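Local structure of uncharacterized esterase YxiM (Bacillus subtilis, 2O14) at residues F69-Y72 with N77-F80; R100-A105 with V111-G116; Q124-D129 with L225-P230. The protein is an uncharacterised member of the GDSL lipolytic family, probably an esterase, that carries a galactose-binding-like beta domain alongside its hydrolase domain. All blocks are in the same frame, centred on the assembly; numbering follows the deposited sequence.

Interaction 1 of 3, residues F69-Y72 with N77-F80; sequences FLAY and NNTF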
loop_
_atom_site.group_PDB
_atom_site.type_symbol
_atom_site.label_atom_id
_atom_site.label_comp_id
_atom_site.label_asym_id
_atom_site.label_seq_id
_atom_site.Cartn_x
_atom_site.Cartn_y
_atom_site.Cartn_z
ATOM N N PHE A 69 5.525 -15.466 -12.712
ATOM C CA PHE A 69 4.126 -15.612 -13.088
ATOM C C PHE A 69 3.974 -15.031 -14.490
ATOM O O PHE A 69 4.093 -13.818 -14.683
ATOM C CB PHE A 69 3.239 -14.865 -12.098
ATOM C CG PHE A 69 3.217 -15.479 -10.724
ATOM C CD1 PHE A 69 2.149 -16.271 -10.318
ATOM C CD2 PHE A 69 4.272 -15.270 -9.836
ATOM C CE1 PHE A 69 2.127 -16.845 -9.042
ATOM C CE2 PHE A 69 4.258 -15.840 -8.559
ATOM C CZ PHE A 69 3.186 -16.626 -8.165
ATOM N N LEU A 70 3.727 -15.908 -15.461
ATOM C CA LEU A 70 3.568 -15.510 -16.856
ATOM C C LEU A 70 2.162 -14.974 -17.130
ATOM O O LEU A 70 1.951 -14.178 -18.044
ATOM C CB LEU A 70 3.875 -16.696 -17.770
ATOM C CG LEU A 70 5.286 -17.265 -17.607
ATOM C CD1 LEU A 70 5.491 -18.422 -18.578
ATOM C CD2 LEU A 70 6.309 -16.172 -17.858
ATOM N N ALA A 71 1.204 -15.436 -16.341
ATOM C CA ALA A 71 -0.169 -14.975 -16.438
ATOM C C ALA A 71 -0.375 -14.296 -15.092
ATOM O O ALA A 71 0.097 -14.794 -14.070
ATOM C CB ALA A 71 -1.114 -16.153 -16.599
ATOM N N TYR A 72 -1.043 -13.147 -15.079
ATOM C CA TYR A 72 -1.266 -12.442 -13.824
ATOM C C TYR A 72 -2.594 -11.695 -13.797
ATOM O O TYR A 72 -3.449 -11.908 -14.653
ATOM C CB TYR A 72 -0.105 -11.478 -13.547
ATOM C CG TYR A 72 0.240 -10.616 -14.731
ATOM C CD1 TYR A 72 1.107 -11.072 -15.719
ATOM C CD2 TYR A 72 -0.352 -9.371 -14.896
ATOM C CE1 TYR A 72 1.370 -10.307 -16.848
ATOM C CE2 TYR A 72 -0.101 -8.601 -16.017
ATOM C CZ TYR A 72 0.757 -9.074 -16.988
ATOM O OH TYR A 72 0.974 -8.316 -18.111
ATOM N N ASN A 77 -6.081 -17.247 -12.343
ATOM C CA ASN A 77 -6.088 -18.548 -11.692
ATOM C C ASN A 77 -4.660 -19.046 -11.579
ATOM O O ASN A 77 -4.412 -20.105 -11.002
ATOM C CB ASN A 77 -6.914 -19.554 -12.500
ATOM C CG ASN A 77 -8.399 -19.418 -12.246
ATOM O OD1 ASN A 77 -9.220 -19.769 -13.093
ATOM N ND2 ASN A 77 -8.754 -18.916 -11.064
ATOM N N ASN A 78 -3.728 -18.276 -12.142
ATOM C CA ASN A 78 -2.313 -18.625 -12.108
ATOM C C ASN A 78 -1.737 -18.332 -10.722
ATOM O O ASN A 78 -0.847 -17.493 -10.576
ATOM C CB ASN A 78 -1.537 -17.812 -13.151
ATOM C CG ASN A 78 -0.119 -18.331 -13.354
ATOM O OD1 ASN A 78 0.791 -17.576 -13.706
ATOM N ND2 ASN A 78 0.069 -19.628 -13.153
ATOM N N THR A 79 -2.234 -19.024 -9.705
ATOM C CA THR A 79 -1.752 -18.795 -8.344
ATOM C C THR A 79 -0.974 -19.952 -7.739
ATOM O O THR A 79 -0.936 -21.057 -8.275
ATOM C CB THR A 79 -2.920 -18.533 -7.377
ATOM O OG1 THR A 79 -3.854 -19.623 -7.464
ATOM C CG2 THR A 79 -3.618 -17.217 -7.706
ATOM N N PHE A 80 -0.337 -19.664 -6.613
ATOM C CA PHE A 80 0.363 -20.671 -5.839
ATOM C C PHE A 80 -0.670 -20.915 -4.747
ATOM O O PHE A 80 -1.102 -19.961 -4.095
ATOM C CB PHE A 80 1.631 -20.104 -5.204
ATOM C CG PHE A 80 2.181 -20.956 -4.090
ATOM C CD1 PHE A 80 2.748 -22.199 -4.362
ATOM C CD2 PHE A 80 2.115 -20.522 -2.770
ATOM C CE1 PHE A 80 3.241 -22.997 -3.333
ATOM C CE2 PHE A 80 2.603 -21.310 -1.733
ATOM C CZ PHE A 80 3.168 -22.551 -2.015
#
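The carbonyl oxygen of Asn78 lies in the plane of the Phe69 ring, at its edge, and meets two ring carbons: Asn78 O is 3.2 Å from CD1 of Phe69 and 3.4 Å from CE1. Such an approach suits a carbonyl, because the rim of a phenyl ring is faintly positive. Asn78 is the centre of an inverse gamma turn, in which Thr79 N donates a weak hydrogen bond to Asn77 O at 2.8 Å. The turn belongs to the loop that carries the chain from strand 65-69 in one sheet of the beta sandwich to strand 80-83 in the other. Phe69 belongs to the core between them and packs on Leu135 and Leu147, whereas the ring of Phe80 meets Phe18, Phe20 and Phe46 edge to face. The Asn78 side chain, with CG anti to the backbone N (chi1 -168°), extends beside Ala71, and its amide plane is turned 67° from the Phe69 ring. Ser76 OG meanwhile accepts the backbone N-H of Asn78. A small methyl suits position 71 because it leaves room for the asparagine to pack against it, Asn78 CB resting 3.8 Å from Ala71 CB.

Interaction 2 of 3, residues R100-A105 with V111-G116; sequences RASVAA and VINMTG. With SO4 (sulfate ion), chain C.
A beta hairpin with a beta bulge joins strand 100-105 to strand 108-115, and two hydrogen-bonded antiparallel pairs hold it, one on each side of the bulge. In one, Ala101 N donates to Met114 O at 3.0 Å and Met114 N returns a bond to Ala101 O; in the other, Val103 N reaches a lone pair of Val111 O at 3.0 Å, while the reverse bond is weak. Between these pairs the second strand has one residue too many, so Ser102 faces both Ile112 and Asn113. Asn113 has positive phi (46°), a conformation asparagine tolerates better than most residues, and its N-H points almost straight at Ser102 OG (2.9 Å, 173°). The serine hydroxyl thus takes up the N-H of the bulge residue. Arg100 runs alongside Asn113, its CD 3.7 Å from Asn113 CB, and bends at chi3 (63°) to turn its guanidinium edge to a sulfate, probably from the crystallisation liquor. There Arg100 NE donates to sulfate O1 at 3.0 Å and NH2 to O4 at 3.0 Å, and Lys140 NZ binds the same ion. The Asn113 side chain comes within about 8 Å of that of Ser171, the probable nucleophile. A leucine in place of Arg100 would probably cost the sulfate both guanidinium bonds and leave Lys140 without its partner in holding the ion. Tyr177 touches Val111, Met114 and Thr115, strand 131-138 pairs with the far side of strand 100-105, and Val103 and selenomethionine Met114 face strand 87-95 of the other sheet.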
loop_
_atom_site.group_PDB
_atom_site.type_symbol
_atom_site.label_atom_id
_atom_site.label_comp_id
_atom_site.label_asym_id
_atom_site.label_seq_id
_atom_site.Cartn_x
_atom_site.Cartn_y
_atom_site.Cartn_z
ATOM N N ARG A 100 9.036 -3.476 -10.576
ATOM C CA ARG A 100 7.920 -2.997 -9.762
ATOM C C ARG A 100 6.763 -3.973 -9.909
ATOM O O ARG A 100 6.273 -4.204 -11.016
ATOM C CB ARG A 100 7.477 -1.590 -10.185
ATOM C CG ARG A 100 6.301 -1.065 -9.366
ATOM C CD ARG A 100 6.222 0.448 -9.384
ATOM N NE ARG A 100 5.998 0.984 -10.721
ATOM C CZ ARG A 100 4.869 0.835 -11.410
ATOM N NH1 ARG A 100 3.848 0.161 -10.891
ATOM N NH2 ARG A 100 4.759 1.368 -12.620
ATOM N N ALA A 101 6.336 -4.550 -8.789
ATOM C CA ALA A 101 5.254 -5.525 -8.799
ATOM C C ALA A 101 4.409 -5.459 -7.534
ATOM O O ALA A 101 4.842 -4.927 -6.509
ATOM C CB ALA A 101 5.831 -6.927 -8.953
ATOM N N SER A 102 3.196 -5.992 -7.621
ATOM C CA SER A 102 2.281 -6.032 -6.485
ATOM C C SER A 102 1.968 -7.485 -6.164
ATOM O O SER A 102 2.206 -8.376 -6.977
ATOM C CB SER A 102 0.979 -5.290 -6.812
ATOM O OG SER A 102 1.196 -3.887 -6.912
ATOM N N VAL A 103 1.445 -7.724 -4.968
ATOM C CA VAL A 103 1.084 -9.069 -4.560
ATOM C C VAL A 103 -0.428 -9.134 -4.450
ATOM O O VAL A 103 -1.058 -8.198 -3.946
ATOM C CB VAL A 103 1.708 -9.432 -3.194
ATOM C CG1 VAL A 103 1.136 -10.746 -2.690
ATOM C CG2 VAL A 103 3.209 -9.564 -3.331
ATOM N N ALA A 104 -1.008 -10.226 -4.939
ATOM C CA ALA A 104 -2.455 -10.426 -4.883
ATOM C C ALA A 104 -2.755 -11.750 -4.181
ATOM O O ALA A 104 -2.000 -12.710 -4.298
ATOM C CB ALA A 104 -3.039 -10.444 -6.297
ATOM N N ALA A 105 -3.859 -11.799 -3.450
ATOM C CA ALA A 105 -4.240 -13.015 -2.751
ATOM C C ALA A 105 -5.731 -12.942 -2.501
ATOM O O ALA A 105 -6.252 -11.886 -2.157
ATOM C CB ALA A 105 -3.485 -13.127 -1.440
ATOM N N VAL A 111 -0.359 -6.166 -1.420
ATOM C CA VAL A 111 0.796 -5.274 -1.276
ATOM C C VAL A 111 0.950 -4.502 -2.587
ATOM O O VAL A 111 0.927 -5.098 -3.663
ATOM C CB VAL A 111 2.115 -6.050 -0.994
ATOM C CG1 VAL A 111 3.238 -5.064 -0.683
ATOM C CG2 VAL A 111 1.929 -7.013 0.177
ATOM N N ILE A 112 1.120 -3.186 -2.501
ATOM C CA ILE A 112 1.228 -2.373 -3.706
ATOM C C ILE A 112 2.621 -1.889 -4.097
ATOM O O ILE A 112 3.337 -1.286 -3.298
ATOM C CB ILE A 112 0.307 -1.120 -3.622
ATOM C CG1 ILE A 112 -1.157 -1.539 -3.437
ATOM C CG2 ILE A 112 0.466 -0.279 -4.883
ATOM C CD1 ILE A 112 -1.727 -2.379 -4.585
ATOM N N ASN A 113 2.983 -2.157 -5.348
ATOM C CA ASN A 113 4.247 -1.722 -5.931
ATOM C C ASN A 113 5.541 -1.891 -5.143
ATOM O O ASN A 113 6.216 -0.906 -4.835
ATOM C CB ASN A 113 4.130 -0.252 -6.364
ATOM C CG ASN A 113 3.147 -0.053 -7.507
ATOM O OD1 ASN A 113 2.560 1.016 -7.649
ATOM N ND2 ASN A 113 2.976 -1.081 -8.338
HETATM N N MSE A 114 5.896 -3.132 -4.829
HETATM C CA MSE A 114 7.155 -3.401 -4.149
HETATM C C MSE A 114 8.193 -3.247 -5.269
HETATM O O MSE A 114 7.890 -3.525 -6.432
HETATM C CB MSE A 114 7.174 -4.836 -3.608
HETATM C CG MSE A 114 6.153 -5.124 -2.515
HETATM SE SE MSE A 114 5.994 -7.046 -2.191
HETATM C CE MSE A 114 5.350 -7.513 -3.954
ATOM N N THR A 115 9.403 -2.803 -4.944
ATOM C CA THR A 115 10.425 -2.634 -5.979
ATOM C C THR A 115 11.775 -3.212 -5.574
ATOM O O THR A 115 12.040 -3.423 -4.389
ATOM C CB THR A 115 10.629 -1.137 -6.343
ATOM O OG1 THR A 115 11.223 -0.448 -5.236
ATOM C CG2 THR A 115 9.293 -0.474 -6.691
ATOM N N GLY A 116 12.624 -3.473 -6.565
ATOM C CA GLY A 116 13.941 -4.012 -6.285
ATOM C C GLY A 116 13.985 -5.523 -6.136
ATOM O O GLY A 116 13.056 -6.131 -5.589
HETATM S S SO4 C . 8.066 3.329 -12.972
HETATM O O1 SO4 C . 8.267 1.999 -12.366
HETATM O O2 SO4 C . 8.471 3.301 -14.393
HETATM O O3 SO4 C . 8.888 4.315 -12.239
HETATM O O4 SO4 C . 6.644 3.712 -12.891
#

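Interaction 3 of 3, residues Q124-D129 with L225-P230; sequences QIPVTD and LKYIKP
With CG anti to its own carbonyl carbon (chi1 -53°), Tyr227 sends its phenol across to strand 120-127, where Ile125, its CG1 anti to the backbone N (chi1 -176°), lays an extended chain beside the hydroxyl. Tyr227 OH is 3.6 Å from Ile125 CG1 and as far from CD1. The neighbouring proline adds a second apolar surface: Pro126 CD and CG approach the ring obliquely, CD 3.7 Å from Tyr227 CE1. Tyrosine fits this place because its ring can pack on aliphatic carbons while its hydroxyl still finds polar partners. These residues meet where the galactose-binding-like beta domain abuts the GDSL hydrolase domain, Tyr227 coming from the loop between helix 220-225 and strand 233-237. A water in the ring plane, hydrogen-bonded to Tyr227 OH at 2.7 Å, donates to Pro126 O at 3.0 Å and so ties the phenol end to the backbone of strand 120-127. Gln110 NE2 is a further hydrogen-bonding partner of the hydroxyl, which fixes the phenol end from the beta-domain side. Lys226 CG lies over the centre of the ring, 3.5 Å above its plane.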
loop_
_atom_site.group_PDB
_atom_site.type_symbol
_atom_site.label_atom_id
_atom_site.label_comp_id
_atom_site.label_asym_id
_atom_site.label_seq_id
_atom_site.Cartn_x
_atom_site.Cartn_y
_atom_site.Cartn_z
ATOM N N GLN A 124 -1.048 -9.233 6.748
ATOM C CA GLN A 124 -1.892 -10.209 7.418
ATOM C C GLN A 124 -3.111 -10.468 6.553
ATOM O O GLN A 124 -3.574 -9.577 5.844
ATOM C CB GLN A 124 -2.303 -9.679 8.784
ATOM C CG GLN A 124 -1.120 -9.428 9.682
ATOM C CD GLN A 124 -1.514 -8.885 11.039
ATOM O OE1 GLN A 124 -0.666 -8.716 11.916
ATOM N NE2 GLN A 124 -2.801 -8.604 11.220
ATOM N N ILE A 125 -3.632 -11.688 6.607
ATOM C CA ILE A 125 -4.783 -12.033 5.789
ATOM C C ILE A 125 -5.597 -13.162 6.407
ATOM O O ILE A 125 -5.043 -14.151 6.890
ATOM C CB ILE A 125 -4.322 -12.476 4.376
ATOM C CG1 ILE A 125 -5.527 -12.737 3.469
ATOM C CG2 ILE A 125 -3.486 -13.748 4.482
ATOM C CD1 ILE A 125 -5.135 -13.104 2.055
ATOM N N PRO A 126 -6.929 -13.016 6.427
ATOM C CA PRO A 126 -7.720 -14.103 7.007
ATOM C C PRO A 126 -7.952 -15.202 5.974
ATOM O O PRO A 126 -8.169 -14.921 4.792
ATOM C CB PRO A 126 -9.017 -13.406 7.421
ATOM C CG PRO A 126 -9.155 -12.312 6.398
ATOM C CD PRO A 126 -7.739 -11.790 6.278
ATOM N N VAL A 127 -7.873 -16.452 6.415
ATOM C CA VAL A 127 -8.111 -17.594 5.543
ATOM C C VAL A 127 -9.434 -18.184 6.030
ATOM O O VAL A 127 -9.541 -18.618 7.179
ATOM C CB VAL A 127 -6.985 -18.631 5.666
ATOM C CG1 VAL A 127 -7.300 -19.844 4.805
ATOM C CG2 VAL A 127 -5.663 -18.007 5.238
ATOM N N THR A 128 -10.439 -18.190 5.160
ATOM C CA THR A 128 -11.758 -18.680 5.529
ATOM C C THR A 128 -12.261 -19.891 4.750
ATOM O O THR A 128 -13.173 -20.576 5.205
ATOM C CB THR A 128 -12.798 -17.556 5.389
ATOM O OG1 THR A 128 -12.716 -17.000 4.069
ATOM C CG2 THR A 128 -12.539 -16.459 6.410
ATOM N N ASP A 129 -11.695 -20.146 3.574
ATOM C CA ASP A 129 -12.126 -21.296 2.782
ATOM C C ASP A 129 -11.103 -22.432 2.859
ATOM O O ASP A 129 -11.141 -23.373 2.065
ATOM C CB ASP A 129 -12.377 -20.901 1.317
ATOM C CG ASP A 129 -11.158 -20.295 0.651
ATOM O OD1 ASP A 129 -10.027 -20.684 1.011
ATOM O OD2 ASP A 129 -11.329 -19.440 -0.247
ATOM N N LEU A 225 -12.073 -2.669 0.460
ATOM C CA LEU A 225 -13.457 -3.007 0.793
ATOM C C LEU A 225 -13.591 -4.481 1.149
ATOM O O LEU A 225 -14.539 -4.890 1.823
ATOM C CB LEU A 225 -14.381 -2.672 -0.381
ATOM C CG LEU A 225 -14.574 -1.173 -0.630
ATOM C CD1 LEU A 225 -15.292 -0.941 -1.950
ATOM C CD2 LEU A 225 -15.357 -0.570 0.533
ATOM N N LYS A 226 -12.631 -5.273 0.687
ATOM C CA LYS A 226 -12.611 -6.703 0.949
ATOM C C LYS A 226 -12.458 -7.001 2.441
ATOM O O LYS A 226 -13.010 -7.982 2.941
ATOM C CB LYS A 226 -11.444 -7.344 0.193
ATOM C CG LYS A 226 -11.281 -8.847 0.405
ATOM C CD LYS A 226 -12.187 -9.653 -0.509
ATOM C CE LYS A 226 -11.929 -11.143 -0.354
ATOM N NZ LYS A 226 -12.777 -11.941 -1.276
ATOM N N TYR A 227 -11.723 -6.153 3.155
ATOM C CA TYR A 227 -11.472 -6.400 4.571
ATOM C C TYR A 227 -11.866 -5.314 5.567
ATOM O O TYR A 227 -12.096 -5.613 6.738
ATOM C CB TYR A 227 -9.988 -6.715 4.779
ATOM C CG TYR A 227 -9.465 -7.827 3.905
ATOM C CD1 TYR A 227 -9.852 -9.150 4.118
ATOM C CD2 TYR A 227 -8.570 -7.562 2.868
ATOM C CE1 TYR A 227 -9.356 -10.185 3.322
ATOM C CE2 TYR A 227 -8.070 -8.595 2.060
ATOM C CZ TYR A 227 -8.465 -9.902 2.295
ATOM O OH TYR A 227 -7.971 -10.925 1.515
ATOM N N ILE A 228 -11.939 -4.063 5.128
ATOM C CA ILE A 228 -12.279 -2.981 6.051
ATOM C C ILE A 228 -13.614 -3.227 6.759
ATOM O O ILE A 228 -14.589 -3.654 6.146
ATOM C CB ILE A 228 -12.286 -1.615 5.321
ATOM C CG1 ILE A 228 -12.076 -0.488 6.335
ATOM C CG2 ILE A 228 -13.585 -1.434 4.563
ATOM C CD1 ILE A 228 -11.755 0.862 5.702
ATOM N N LYS A 229 -13.642 -2.962 8.060
ATOM C CA LYS A 229 -14.841 -3.175 8.866
ATOM C C LYS A 229 -14.923 -2.180 10.023
ATOM O O LYS A 229 -14.041 -1.337 10.193
ATOM C CB LYS A 229 -14.838 -4.600 9.425
ATOM C CG LYS A 229 -13.586 -4.955 10.215
ATOM C CD LYS A 229 -13.653 -6.384 10.755
ATOM C CE LYS A 229 -12.329 -6.810 11.373
ATOM N NZ LYS A 229 -11.908 -5.919 12.481
ATOM N N PRO A 230 -15.991 -2.263 10.835
ATOM C CA PRO A 230 -16.111 -1.333 11.960
ATOM C C PRO A 230 -14.857 -1.371 12.828
ATOM O O PRO A 230 -14.332 -2.445 13.141
ATOM C CB PRO A 230 -17.344 -1.847 12.698
ATOM C CG PRO A 230 -18.197 -2.358 11.585
ATOM C CD PRO A 230 -17.196 -3.106 10.722
HETATM O O HOH W 1 -8.830 -13.313 2.311
#

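Along the chain the three contacts come one after another, and their centres form an uneven triangle: interaction 1 lies about 14 Å from interaction 2 and about 22 Å from interaction 3, while interactions 2 and 3 are about 19 Å apart. Interactions 1 and 2 lie wholly in the beta sandwich and share strand 131-138, which pairs with strand 100-105 and also with strand 80-83, where the loop of interaction 1 ends. Interactions 2 and 3 touch directly, Ala105 CB lying 3.9 Å from Ile125 CD1, and Gln110 bonds to both Ala105 O and Tyr227 OH. Interaction 1 thus belongs to a connecting loop within the beta domain, while interactions 2 and 3 both lie on the side that faces the hydrolase domain.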